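Local coordinates for protein transcriptional regulators (LACI-FAMILY TRANSCRIPTIONAL REGULATORY PROTEIN) (Corynebacterium glutamicum, PDB 3GYB) that probably binds specific DNA sites as a LacI-family regulator of transcription and binds a magnesium ion on its periplasmic-binding-protein-like domain, at residues Leu7-Ile12 against Leu57-Asp62; Ser16-Ile21 against Thr214-Thr219; Ala122-Gly127 against Thr178-Ser183. One frame throughout, in Å; residues are numbered along the deposited sequence.

Interaction 1. Residues Leu7-Ile12 against Leu57-Asp62; sequences LIAVLI and LSMRPD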
ATOM      1  N   LEU A   7      16.870 -18.761   0.221  1.00 21.68           N
ATOM      2  CA  LEU A   7      16.366 -17.416   0.047  1.00 19.65           C
ATOM      3  C   LEU A   7      15.778 -17.211  -1.340  1.00 18.56           C
ATOM      4  O   LEU A   7      16.338 -17.667  -2.339  1.00 18.48           O
ATOM      5  CB  LEU A   7      17.499 -16.420   0.274  1.00 22.34           C
ATOM      6  CG  LEU A   7      17.925 -16.125   1.714  1.00 23.91           C
ATOM      7  CD1 LEU A   7      19.230 -15.325   1.711  1.00 25.52           C
ATOM      8  CD2 LEU A   7      16.813 -15.362   2.427  1.00 25.63           C
ATOM      9  N   ILE A   8      14.631 -16.544  -1.391  1.00 16.19           N
ATOM     10  CA  ILE A   8      13.974 -16.240  -2.651  1.00 14.18           C
ATOM     11  C   ILE A   8      13.803 -14.730  -2.685  1.00 14.83           C
ATOM     12  O   ILE A   8      13.201 -14.153  -1.781  1.00 15.81           O
ATOM     13  CB  ILE A   8      12.577 -16.903  -2.752  1.00 14.31           C
ATOM     14  CG1 ILE A   8      12.711 -18.427  -2.712  1.00 16.62           C
ATOM     15  CG2 ILE A   8      11.880 -16.458  -4.034  1.00 13.23           C
ATOM     16  CD1 ILE A   8      13.495 -19.012  -3.873  1.00 19.62           C
ATOM     17  N   ALA A   9      14.356 -14.095  -3.712  1.00 15.23           N
ATOM     18  CA  ALA A   9      14.250 -12.649  -3.861  1.00 14.33           C
ATOM     19  C   ALA A   9      12.987 -12.343  -4.654  1.00 14.44           C
ATOM     20  O   ALA A   9      12.707 -12.990  -5.660  1.00 14.50           O
ATOM     21  CB  ALA A   9      15.476 -12.105  -4.594  1.00 14.41           C
ATOM     22  N   VAL A  10      12.219 -11.362  -4.193  1.00 12.90           N
ATOM     23  CA  VAL A  10      10.997 -10.980  -4.878  1.00 14.06           C
ATOM     24  C   VAL A  10      11.129  -9.525  -5.312  1.00 13.74           C
ATOM     25  O   VAL A  10      11.286  -8.632  -4.477  1.00 15.11           O
ATOM     26  CB  VAL A  10       9.772 -11.140  -3.951  1.00 13.71           C
ATOM     27  CG1 VAL A  10       8.498 -10.797  -4.710  1.00 13.03           C
ATOM     28  CG2 VAL A  10       9.707 -12.571  -3.425  1.00 13.20           C
ATOM     29  N   LEU A  11      11.073  -9.287  -6.619  1.00 14.69           N
ATOM     30  CA  LEU A  11      11.206  -7.934  -7.144  1.00 15.04           C
ATOM     31  C   LEU A  11       9.880  -7.279  -7.505  1.00 14.57           C
ATOM     32  O   LEU A  11       9.107  -7.818  -8.297  1.00 14.01           O
ATOM     33  CB  LEU A  11      12.118  -7.933  -8.380  1.00 16.24           C
ATOM     34  CG  LEU A  11      13.628  -8.024  -8.148  1.00 17.80           C
ATOM     35  CD1 LEU A  11      13.997  -9.330  -7.455  1.00 18.13           C
ATOM     36  CD2 LEU A  11      14.331  -7.917  -9.488  1.00 19.67           C
ATOM     37  N   ILE A  12       9.613  -6.118  -6.913  1.00 14.02           N
ATOM     38  CA  ILE A  12       8.394  -5.377  -7.216  1.00 14.82           C
ATOM     39  C   ILE A  12       8.818  -3.966  -7.586  1.00 15.31           C
ATOM     40  O   ILE A  12       9.962  -3.580  -7.348  1.00 15.12           O
ATOM     41  CB  ILE A  12       7.429  -5.314  -6.016  1.00 16.32           C
ATOM     42  CG1 ILE A  12       8.106  -4.600  -4.846  1.00 17.18           C
ATOM     43  CG2 ILE A  12       6.991  -6.723  -5.632  1.00 16.24           C
ATOM     44  CD1 ILE A  12       7.143  -4.221  -3.733  1.00 20.61           C
ATOM     45  N   LEU A  57      20.762 -10.536  -6.636  1.00 24.87           N
ATOM     46  CA  LEU A  57      21.882 -11.467  -6.674  1.00 26.03           C
ATOM     47  C   LEU A  57      22.818 -11.337  -5.473  1.00 26.51           C
ATOM     48  O   LEU A  57      23.443 -12.316  -5.066  1.00 25.95           O
ATOM     49  CB  LEU A  57      22.684 -11.262  -7.963  1.00 27.36           C
ATOM     50  CG  LEU A  57      21.941 -11.573  -9.263  1.00 28.57           C
ATOM     51  CD1 LEU A  57      22.774 -11.138 -10.461  1.00 31.02           C
ATOM     52  CD2 LEU A  57      21.639 -13.066  -9.325  1.00 29.58           C
ATOM     53  N   SER A  58      22.903 -10.138  -4.901  1.00 25.88           N
ATOM     54  CA  SER A  58      23.790  -9.902  -3.768  1.00 27.05           C
ATOM     55  C   SER A  58      23.468 -10.752  -2.548  1.00 25.75           C
ATOM     56  O   SER A  58      24.340 -10.983  -1.707  1.00 26.29           O
ATOM     57  CB  SER A  58      23.792  -8.418  -3.371  1.00 27.37           C
ATOM     58  OG  SER A  58      22.547  -8.007  -2.831  1.00 31.57           O
HETATM   59  N   MSE A  59      22.229 -11.231  -2.444  1.00 24.79           N
HETATM   60  CA  MSE A  59      21.846 -12.053  -1.303  1.00 23.98           C
HETATM   61  C   MSE A  59      22.049 -13.534  -1.629  1.00 22.38           C
HETATM   62  O   MSE A  59      21.814 -14.402  -0.789  1.00 22.23           O
HETATM   63  CB  MSE A  59      20.376 -11.789  -0.907  1.00 27.09           C
HETATM   64  CG  MSE A  59      19.331 -12.434  -1.804  1.00 29.60           C
HETATM   65 SE   MSE A  59      17.481 -12.222  -1.175  1.00 34.31          SE
HETATM   66  CE  MSE A  59      17.376 -13.559   0.078  1.00 35.36           C
ATOM     67  N   ARG A  60      22.518 -13.804  -2.843  1.00 22.02           N
ATOM     68  CA  ARG A  60      22.752 -15.166  -3.309  1.00 21.50           C
ATOM     69  C   ARG A  60      21.478 -15.991  -3.114  1.00 20.81           C
ATOM     70  O   ARG A  60      21.464 -16.984  -2.385  1.00 19.76           O
ATOM     71  CB  ARG A  60      23.923 -15.812  -2.552  1.00 24.05           C
ATOM     72  CG  ARG A  60      25.242 -15.045  -2.677  1.00 24.76           C
ATOM     73  CD  ARG A  60      26.373 -15.738  -1.918  1.00 28.19           C
ATOM     74  NE  ARG A  60      27.618 -14.964  -1.924  1.00 28.23           N
ATOM     75  CZ  ARG A  60      28.428 -14.837  -2.972  1.00 28.58           C
ATOM     76  NH1 ARG A  60      28.139 -15.435  -4.122  1.00 26.88           N
ATOM     77  NH2 ARG A  60      29.530 -14.103  -2.873  1.00 29.33           N
ATOM     78  N   PRO A  61      20.380 -15.578  -3.766  1.00 20.35           N
ATOM     79  CA  PRO A  61      19.110 -16.296  -3.648  1.00 19.37           C
ATOM     80  C   PRO A  61      19.107 -17.595  -4.450  1.00 19.82           C
ATOM     81  O   PRO A  61      19.793 -17.702  -5.467  1.00 20.29           O
ATOM     82  CB  PRO A  61      18.106 -15.284  -4.189  1.00 19.18           C
ATOM     83  CG  PRO A  61      18.888 -14.634  -5.296  1.00 20.69           C
ATOM     84  CD  PRO A  61      20.243 -14.409  -4.656  1.00 20.55           C
ATOM     85  N   ASP A  62      18.339 -18.575  -3.983  1.00 19.07           N
ATOM     86  CA  ASP A  62      18.228 -19.854  -4.680  1.00 18.39           C
ATOM     87  C   ASP A  62      17.350 -19.650  -5.911  1.00 18.28           C
ATOM     88  O   ASP A  62      17.524 -20.318  -6.932  1.00 18.67           O
ATOM     89  CB  ASP A  62      17.584 -20.919  -3.786  1.00 19.77           C
ATOM     90  CG  ASP A  62      18.456 -21.313  -2.605  1.00 22.24           C
ATOM     91  OD1 ASP A  62      19.642 -20.930  -2.567  1.00 25.39           O
ATOM     92  OD2 ASP A  62      17.946 -22.026  -1.716  1.00 23.01           O
TER
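Leu7 meets Asp62 where a parallel strand pair is about to begin. Asp62 N donates to Leu7 O at 2.7 Å, and the pairing runs on beyond it as Ala9 bonds to Gly63 and Ile65. The Asp62 side chain shows how a junction of this kind is tied down. Its CB lies 3.8 Å from Leu7 O. The carboxylate, turned to the backbone-N side with CG anti to its own carbonyl carbon (chi1 -67°), runs back past the start of strand 7-12, where CG comes 4.1 Å from Leu7 N. OD2 then accepts from Gln6 N and forms a salt bridge with Arg4 NE, while OD1 accepts from Thr5 N.

Next along strand 7-12 the contact turns apolar. Ala9 CB sits 4.0 Å from the SE atom of Met59, a selenomethionine, and 4.1 Å from Pro61 CB. The contact through SE is the reliable one; how the end of the Met59 chain overlaps Leu7 is doubtful, because CE is modelled too close to it. Met59 and Leu7 also pack on the second subunit, against its Met59 and Ser58 respectively.

Residues 57-62 close the beta-alpha-beta crossover from strand 37-41 through helix 52-57 to strand 63-67. Arg60, at positive phi (53°), turns the chain out of the helix toward the sheet. With two backbone N-H groups and an arginine gathered on one carboxylate, Asp62 is probably ionised, its charge offset by Arg4 and by the two N-H groups of the residues leading into strand 7-12.

Interaction 2. Residues Ser16-Ile21 against Thr214-Thr219; sequences SNPWFI and TPLAQT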
ATOM      1  N   SER A  16       4.180   1.727  -2.956  1.00 14.43           N
ATOM      2  CA  SER A  16       2.981   2.567  -2.961  1.00 16.17           C
ATOM      3  C   SER A  16       1.809   1.969  -3.740  1.00 16.19           C
ATOM      4  O   SER A  16       0.672   2.431  -3.611  1.00 16.89           O
ATOM      5  CB  SER A  16       3.311   3.955  -3.524  1.00 16.94           C
ATOM      6  OG  SER A  16       4.229   4.642  -2.688  1.00 22.14           O
ATOM      7  N   ASN A  17       2.090   0.955  -4.554  1.00 15.18           N
ATOM      8  CA  ASN A  17       1.055   0.277  -5.338  1.00 14.30           C
ATOM      9  C   ASN A  17       0.928  -1.125  -4.742  1.00 15.02           C
ATOM     10  O   ASN A  17       1.720  -2.010  -5.053  1.00 16.57           O
ATOM     11  CB  ASN A  17       1.474   0.201  -6.813  1.00 15.76           C
ATOM     12  CG  ASN A  17       0.438  -0.497  -7.677  1.00 16.04           C
ATOM     13  OD1 ASN A  17      -0.653  -0.826  -7.211  1.00 17.75           O
ATOM     14  ND2 ASN A  17       0.778  -0.728  -8.942  1.00 16.06           N
ATOM     15  N   PRO A  18      -0.080  -1.339  -3.878  1.00 15.31           N
ATOM     16  CA  PRO A  18      -0.349  -2.608  -3.194  1.00 14.70           C
ATOM     17  C   PRO A  18      -0.870  -3.785  -4.013  1.00 14.61           C
ATOM     18  O   PRO A  18      -1.405  -4.731  -3.445  1.00 15.12           O
ATOM     19  CB  PRO A  18      -1.335  -2.199  -2.104  1.00 15.97           C
ATOM     20  CG  PRO A  18      -2.150  -1.164  -2.798  1.00 15.92           C
ATOM     21  CD  PRO A  18      -1.092  -0.331  -3.509  1.00 15.26           C
ATOM     22  N   TRP A  19      -0.702  -3.743  -5.329  1.00 13.98           N
ATOM     23  CA  TRP A  19      -1.178  -4.835  -6.172  1.00 12.53           C
ATOM     24  C   TRP A  19      -0.507  -6.173  -5.831  1.00 12.59           C
ATOM     25  O   TRP A  19      -1.106  -7.244  -5.979  1.00 12.23           O
ATOM     26  CB  TRP A  19      -0.904  -4.525  -7.651  1.00 13.40           C
ATOM     27  CG  TRP A  19       0.513  -4.832  -8.070  1.00 12.24           C
ATOM     28  CD1 TRP A  19       1.624  -4.065  -7.854  1.00 13.88           C
ATOM     29  CD2 TRP A  19       0.974  -6.036  -8.696  1.00 12.11           C
ATOM     30  NE1 TRP A  19       2.749  -4.720  -8.304  1.00 13.93           N
ATOM     31  CE2 TRP A  19       2.377  -5.932  -8.825  1.00 12.66           C
ATOM     32  CE3 TRP A  19       0.335  -7.194  -9.160  1.00 12.95           C
ATOM     33  CZ2 TRP A  19       3.155  -6.946  -9.395  1.00 13.83           C
ATOM     34  CZ3 TRP A  19       1.108  -8.203  -9.729  1.00 15.64           C
ATOM     35  CH2 TRP A  19       2.504  -8.070  -9.841  1.00 13.46           C
ATOM     36  N   PHE A  20       0.733  -6.094  -5.364  1.00 12.83           N
ATOM     37  CA  PHE A  20       1.555  -7.264  -5.055  1.00 11.89           C
ATOM     38  C   PHE A  20       1.363  -7.914  -3.687  1.00 12.61           C
ATOM     39  O   PHE A  20       1.832  -9.030  -3.461  1.00 12.44           O
ATOM     40  CB  PHE A  20       3.024  -6.868  -5.179  1.00 13.40           C
ATOM     41  CG  PHE A  20       3.466  -5.906  -4.108  1.00 13.91           C
ATOM     42  CD1 PHE A  20       3.925  -6.375  -2.880  1.00 13.87           C
ATOM     43  CD2 PHE A  20       3.346  -4.532  -4.298  1.00 15.17           C
ATOM     44  CE1 PHE A  20       4.253  -5.489  -1.853  1.00 14.56           C
ATOM     45  CE2 PHE A  20       3.671  -3.638  -3.273  1.00 14.71           C
ATOM     46  CZ  PHE A  20       4.124  -4.119  -2.052  1.00 14.25           C
ATOM     47  N   ILE A  21       0.687  -7.227  -2.775  1.00 13.09           N
ATOM     48  CA  ILE A  21       0.524  -7.751  -1.425  1.00 13.02           C
ATOM     49  C   ILE A  21      -0.032  -9.167  -1.295  1.00 12.67           C
ATOM     50  O   ILE A  21       0.613 -10.017  -0.673  1.00 14.02           O
ATOM     51  CB  ILE A  21      -0.289  -6.772  -0.551  1.00 12.77           C
ATOM     52  CG1 ILE A  21       0.485  -5.448  -0.429  1.00 14.24           C
ATOM     53  CG2 ILE A  21      -0.511  -7.365   0.837  1.00 14.12           C
ATOM     54  CD1 ILE A  21      -0.184  -4.407   0.458  1.00 16.93           C
ATOM     55  N   THR A 214      -6.919  -4.472  -5.221  1.00 12.54           N
ATOM     56  CA  THR A 214      -5.947  -4.189  -4.172  1.00 12.06           C
ATOM     57  C   THR A 214      -6.691  -4.133  -2.843  1.00 13.30           C
ATOM     58  O   THR A 214      -7.917  -4.016  -2.815  1.00 12.87           O
ATOM     59  CB  THR A 214      -5.317  -2.802  -4.361  1.00 13.46           C
ATOM     60  OG1 THR A 214      -6.367  -1.828  -4.459  1.00 13.65           O
ATOM     61  CG2 THR A 214      -4.449  -2.750  -5.601  1.00 12.18           C
ATOM     62  N   PRO A 215      -5.960  -4.220  -1.723  1.00 13.83           N
ATOM     63  CA  PRO A 215      -6.614  -4.158  -0.412  1.00 14.92           C
ATOM     64  C   PRO A 215      -7.358  -2.822  -0.278  1.00 13.91           C
ATOM     65  O   PRO A 215      -8.409  -2.745   0.354  1.00 15.71           O
ATOM     66  CB  PRO A 215      -5.441  -4.266   0.557  1.00 16.14           C
ATOM     67  CG  PRO A 215      -4.495  -5.164  -0.179  1.00 17.82           C
ATOM     68  CD  PRO A 215      -4.541  -4.596  -1.586  1.00 15.31           C
ATOM     69  N   LEU A 216      -6.809  -1.776  -0.892  1.00 13.84           N
ATOM     70  CA  LEU A 216      -7.422  -0.450  -0.858  1.00 12.46           C
ATOM     71  C   LEU A 216      -8.815  -0.476  -1.479  1.00 11.93           C
ATOM     72  O   LEU A 216      -9.759   0.127  -0.959  1.00 11.47           O
ATOM     73  CB  LEU A 216      -6.554   0.560  -1.623  1.00 16.21           C
ATOM     74  CG  LEU A 216      -5.167   0.906  -1.076  1.00 18.33           C
ATOM     75  CD1 LEU A 216      -4.401   1.724  -2.109  1.00 19.50           C
ATOM     76  CD2 LEU A 216      -5.304   1.682   0.224  1.00 18.55           C
ATOM     77  N   ALA A 217      -8.945  -1.175  -2.600  1.00 11.59           N
ATOM     78  CA  ALA A 217     -10.227  -1.266  -3.285  1.00 10.58           C
ATOM     79  C   ALA A 217     -11.259  -1.974  -2.423  1.00 11.20           C
ATOM     80  O   ALA A 217     -12.455  -1.721  -2.542  1.00 10.11           O
ATOM     81  CB  ALA A 217     -10.057  -2.017  -4.615  1.00 11.37           C
ATOM     82  N   GLN A 218     -10.771  -2.853  -1.553  1.00 10.78           N
ATOM     83  CA  GLN A 218     -11.608  -3.650  -0.658  1.00 11.64           C
ATOM     84  C   GLN A 218     -12.135  -2.906   0.565  1.00 12.65           C
ATOM     85  O   GLN A 218     -13.052  -3.385   1.237  1.00 14.65           O
ATOM     86  CB  GLN A 218     -10.820  -4.872  -0.186  1.00 13.52           C
ATOM     87  CG  GLN A 218     -10.377  -5.809  -1.301  1.00 14.64           C
ATOM     88  CD  GLN A 218      -9.367  -6.830  -0.822  1.00 16.20           C
ATOM     89  OE1 GLN A 218      -9.488  -7.361   0.280  1.00 16.82           O
ATOM     90  NE2 GLN A 218      -8.367  -7.119  -1.653  1.00 15.06           N
ATOM     91  N   THR A 219     -11.561  -1.750   0.867  1.00 11.79           N
ATOM     92  CA  THR A 219     -12.005  -0.990   2.037  1.00 11.69           C
ATOM     93  C   THR A 219     -13.402  -0.404   1.848  1.00 11.72           C
ATOM     94  O   THR A 219     -13.843  -0.144   0.727  1.00 10.85           O
ATOM     95  CB  THR A 219     -11.038   0.173   2.358  1.00 11.40           C
ATOM     96  OG1 THR A 219     -11.029   1.102   1.266  1.00 11.83           O
ATOM     97  CG2 THR A 219      -9.625  -0.347   2.600  1.00 11.83           C
TER
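Trp19 and Thr214 bring the two backbones closest, with Trp19 CA 5.2 Å from Thr214 CA, yet no hydrogen bond joins the segments. One is the irregular approach to helix 21-31; the other is the short, weakly bonded helix 215-218. Thr214 is the N-cap of that helix: its OG1 accepts from Ala217 N at 3.2 Å. At the far end Leu216 O takes both the backbone N and the hydroxyl of Thr219, the latter, Thr219 OG1 to Leu216 O, at 2.7 Å.

Pro18 is the side chain on which the contact turns. Its CG reaches Leu216 CD1 at 3.7 Å, the two side chains running at about a right angle, and the same CG lies 3.9 Å from Thr214 CB. Elsewhere on the ring, Pro18 CB touches Pro215 CD at 4.0 Å. The capping torsion also sets the methyl: with OG1 between the backbone N and the carbonyl carbon (chi1 54°), Thr214 CG2 is left facing the Trp19 backbone, 3.9 Å from Trp19 N. Ile21 CD1 brushes Pro215 CG more loosely.

Between side chains the packing is apolar, though Pro215 CD also lies against the carbonyl oxygen of Pro18, and it spans the two lobes of the periplasmic-binding-protein fold. Trp19 points its CB away from the helix; its indole packs on Asp212 and lies about 6 Å from the magnesium ion, which Asp212, Asp229 and Ser231 bind. Leu216 packs on Leu216 of the second subunit, and Ile21 on its Ser16. Helix 185-198 adjoins both segments: its Asp185 accepts from Thr214 N and its Ile186 touches Asn17, while helix 21-31 leads off from Ile21 and strand 207-211 ends just before Thr214.

Interaction 3. Residues Ala122-Gly127 against Thr178-Ser183; sequences AHLRVG and TAIFSS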
ATOM      1  N   ALA A 122     -13.834   6.522 -21.084  1.00 12.93           N
ATOM      2  CA  ALA A 122     -12.426   6.870 -21.206  1.00 12.72           C
ATOM      3  C   ALA A 122     -11.552   5.894 -20.433  1.00 12.77           C
ATOM      4  O   ALA A 122     -11.990   5.291 -19.453  1.00 12.12           O
ATOM      5  CB  ALA A 122     -12.192   8.286 -20.706  1.00 14.37           C
ATOM      6  N   HIS A 123     -10.311   5.748 -20.884  1.00 12.63           N
ATOM      7  CA  HIS A 123      -9.351   4.853 -20.246  1.00 11.52           C
ATOM      8  C   HIS A 123      -8.137   5.617 -19.743  1.00 12.29           C
ATOM      9  O   HIS A 123      -7.567   6.430 -20.470  1.00 12.59           O
ATOM     10  CB  HIS A 123      -8.883   3.791 -21.246  1.00 11.75           C
ATOM     11  CG  HIS A 123      -7.789   2.904 -20.733  1.00 12.36           C
ATOM     12  ND1 HIS A 123      -7.963   2.044 -19.669  1.00 11.85           N
ATOM     13  CD2 HIS A 123      -6.523   2.705 -21.172  1.00 12.81           C
ATOM     14  CE1 HIS A 123      -6.856   1.349 -19.480  1.00 11.49           C
ATOM     15  NE2 HIS A 123      -5.966   1.731 -20.379  1.00 13.13           N
ATOM     16  N   LEU A 124      -7.756   5.377 -18.492  1.00 10.86           N
ATOM     17  CA  LEU A 124      -6.563   6.010 -17.935  1.00 12.97           C
ATOM     18  C   LEU A 124      -5.472   4.966 -18.095  1.00 13.61           C
ATOM     19  O   LEU A 124      -5.497   3.931 -17.435  1.00 15.08           O
ATOM     20  CB  LEU A 124      -6.759   6.345 -16.455  1.00 14.59           C
ATOM     21  CG  LEU A 124      -7.746   7.475 -16.188  1.00 15.70           C
ATOM     22  CD1 LEU A 124      -7.937   7.656 -14.687  1.00 16.64           C
ATOM     23  CD2 LEU A 124      -7.214   8.755 -16.822  1.00 18.72           C
ATOM     24  N   ARG A 125      -4.510   5.229 -18.970  1.00 15.64           N
ATOM     25  CA  ARG A 125      -3.471   4.242 -19.212  1.00 15.61           C
ATOM     26  C   ARG A 125      -2.190   4.349 -18.402  1.00 15.71           C
ATOM     27  O   ARG A 125      -1.901   5.371 -17.785  1.00 15.16           O
ATOM     28  CB  ARG A 125      -3.135   4.190 -20.712  1.00 21.97           C
ATOM     29  CG  ARG A 125      -2.702   5.497 -21.326  1.00 23.62           C
ATOM     30  CD  ARG A 125      -2.581   5.383 -22.854  1.00 24.24           C
ATOM     31  NE  ARG A 125      -1.736   4.267 -23.276  1.00 23.53           N
ATOM     32  CZ  ARG A 125      -1.315   4.076 -24.524  1.00 25.16           C
ATOM     33  NH1 ARG A 125      -1.658   4.929 -25.482  1.00 22.82           N
ATOM     34  NH2 ARG A 125      -0.545   3.035 -24.817  1.00 23.80           N
ATOM     35  N   VAL A 126      -1.443   3.249 -18.416  1.00 17.34           N
ATOM     36  CA  VAL A 126      -0.164   3.110 -17.730  1.00 19.30           C
ATOM     37  C   VAL A 126       0.816   2.569 -18.774  1.00 20.10           C
ATOM     38  O   VAL A 126       0.434   1.768 -19.625  1.00 18.83           O
ATOM     39  CB  VAL A 126      -0.282   2.117 -16.555  1.00 21.26           C
ATOM     40  CG1 VAL A 126       1.080   1.875 -15.934  1.00 24.45           C
ATOM     41  CG2 VAL A 126      -1.247   2.668 -15.515  1.00 23.88           C
ATOM     42  N   GLY A 127       2.074   2.998 -18.703  1.00 19.80           N
ATOM     43  CA  GLY A 127       3.059   2.569 -19.685  1.00 22.06           C
ATOM     44  C   GLY A 127       3.725   1.212 -19.530  1.00 23.13           C
ATOM     45  O   GLY A 127       4.700   0.923 -20.225  1.00 25.82           O
ATOM     46  N   THR A 178     -18.614   9.812 -19.130  1.00 12.19           N
ATOM     47  CA  THR A 178     -19.462   9.390 -18.016  1.00 12.07           C
ATOM     48  C   THR A 178     -18.907   8.204 -17.234  1.00 11.97           C
ATOM     49  O   THR A 178     -19.417   7.864 -16.163  1.00 12.71           O
ATOM     50  CB  THR A 178     -20.885   9.027 -18.503  1.00 11.89           C
ATOM     51  OG1 THR A 178     -20.820   7.916 -19.411  1.00 13.43           O
ATOM     52  CG2 THR A 178     -21.512  10.207 -19.213  1.00 14.01           C
ATOM     53  N   ALA A 179     -17.860   7.575 -17.756  1.00 11.86           N
ATOM     54  CA  ALA A 179     -17.269   6.429 -17.076  1.00 11.52           C
ATOM     55  C   ALA A 179     -15.804   6.308 -17.436  1.00 13.12           C
ATOM     56  O   ALA A 179     -15.405   6.619 -18.558  1.00 12.25           O
ATOM     57  CB  ALA A 179     -18.010   5.149 -17.459  1.00 11.85           C
ATOM     58  N   ILE A 180     -15.009   5.857 -16.475  1.00 12.16           N
ATOM     59  CA  ILE A 180     -13.581   5.688 -16.681  1.00 11.48           C
ATOM     60  C   ILE A 180     -13.129   4.289 -16.295  1.00 12.58           C
ATOM     61  O   ILE A 180     -13.499   3.784 -15.232  1.00 10.84           O
ATOM     62  CB  ILE A 180     -12.769   6.692 -15.818  1.00 11.16           C
ATOM     63  CG1 ILE A 180     -13.045   8.124 -16.280  1.00 12.82           C
ATOM     64  CG2 ILE A 180     -11.280   6.368 -15.902  1.00 11.80           C
ATOM     65  CD1 ILE A 180     -12.458   9.201 -15.361  1.00 13.62           C
ATOM     66  N   PHE A 181     -12.363   3.651 -17.177  1.00 10.95           N
ATOM     67  CA  PHE A 181     -11.781   2.351 -16.877  1.00 11.20           C
ATOM     68  C   PHE A 181     -10.317   2.672 -16.607  1.00 11.82           C
ATOM     69  O   PHE A 181      -9.557   2.984 -17.525  1.00 11.35           O
ATOM     70  CB  PHE A 181     -11.905   1.367 -18.055  1.00 11.32           C
ATOM     71  CG  PHE A 181     -10.927   0.213 -17.992  1.00 11.07           C
ATOM     72  CD1 PHE A 181     -10.617  -0.403 -16.780  1.00 11.56           C
ATOM     73  CD2 PHE A 181     -10.309  -0.251 -19.148  1.00 11.21           C
ATOM     74  CE1 PHE A 181      -9.709  -1.456 -16.719  1.00 12.47           C
ATOM     75  CE2 PHE A 181      -9.399  -1.306 -19.097  1.00 11.74           C
ATOM     76  CZ  PHE A 181      -9.097  -1.908 -17.882  1.00 12.37           C
ATOM     77  N   SER A 182      -9.937   2.631 -15.333  1.00 10.47           N
ATOM     78  CA  SER A 182      -8.573   2.918 -14.921  1.00 12.74           C
ATOM     79  C   SER A 182      -7.717   1.665 -15.077  1.00 11.38           C
ATOM     80  O   SER A 182      -8.111   0.580 -14.652  1.00 11.95           O
ATOM     81  CB  SER A 182      -8.560   3.379 -13.461  1.00 11.88           C
ATOM     82  OG  SER A 182      -7.255   3.770 -13.075  1.00 14.10           O
ATOM     83  N   SER A 183      -6.538   1.823 -15.669  1.00 11.78           N
ATOM     84  CA  SER A 183      -5.655   0.688 -15.903  1.00 12.29           C
ATOM     85  C   SER A 183      -5.383  -0.115 -14.639  1.00 12.99           C
ATOM     86  O   SER A 183      -5.174  -1.323 -14.704  1.00 13.84           O
ATOM     87  CB  SER A 183      -4.332   1.158 -16.521  1.00 14.41           C
ATOM     88  OG  SER A 183      -3.643   0.063 -17.098  1.00 18.29           O
TER
HETATM   89  O   HOH W   1      -3.370   0.962 -19.620  1.00 16.47           O
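The His123 and Phe181 rings lie side by side and point the same way from neighbouring strands, their planes inclined at 38° and their centroids 4.8 Å apart. This is an oblique meeting, with His123 ND1 3.3 Å from Phe181 CD2. Over one face of the imidazole stands Arg125 N, displaced toward the rim, and the ring of Phe138 also meets His123. Phe181 packs on Ala106, Ala109 and Thr110 of helix 102-115.

The histidine does more than pack. With CG anti to the backbone N (chi1 174°), the ring leans toward the neighbouring strand, and ND1 donates to Phe181 O at 2.8 Å, the acceptor lying 31° out of the imidazole plane. Leu124 N reaches the same oxygen from the opposite face of the carbonyl, so two donors grip Phe181 O.

Strands 121-124 and 179-182 are parallel neighbours in the Rossmann-like sheet of one lobe, and the chain between them makes crossovers through helices 129-144 and 160-173. Regular bonds run in register: Phe181 N to Ala122 O, Ala122 N to Ala179 O, and finally Ser183 N to Leu124 O at 2.9 Å.

On the sheet face away from the two rings, Leu124 CG rests on Ile180 CG2 at 3.7 Å, under helix 160-173. Past the strand ends, Val126 CG2 closes on Ser183 CB at 3.6 Å. A single water bridges the polar groups there, 2.8 Å from His123 NE2 and 2.7 Å from Ser183 OG, and it accepts from Val126 N.

Overall arrangement
Interactions 1 and 2 cross along the chain, their segments alternating; their centres are 23 Å apart, and Ile12 CD1 touches Phe20 CZ at 3.5 Å. Both also meet the second subunit, which interaction 3 does not. Interaction 3 is nested in the chain loop that interaction 2 closes, with about 7 Å between their nearest atoms. Interactions 1 and 3 belong to the same sheet but lie on opposite sides of the chain's centre, their centres 34 Å apart. The magnesium site sits nearest interaction 2: Trp19 is about 6 Å from the ion by its side chain, Phe181 of interaction 3 about 13 Å, and interaction 1 lies away from it.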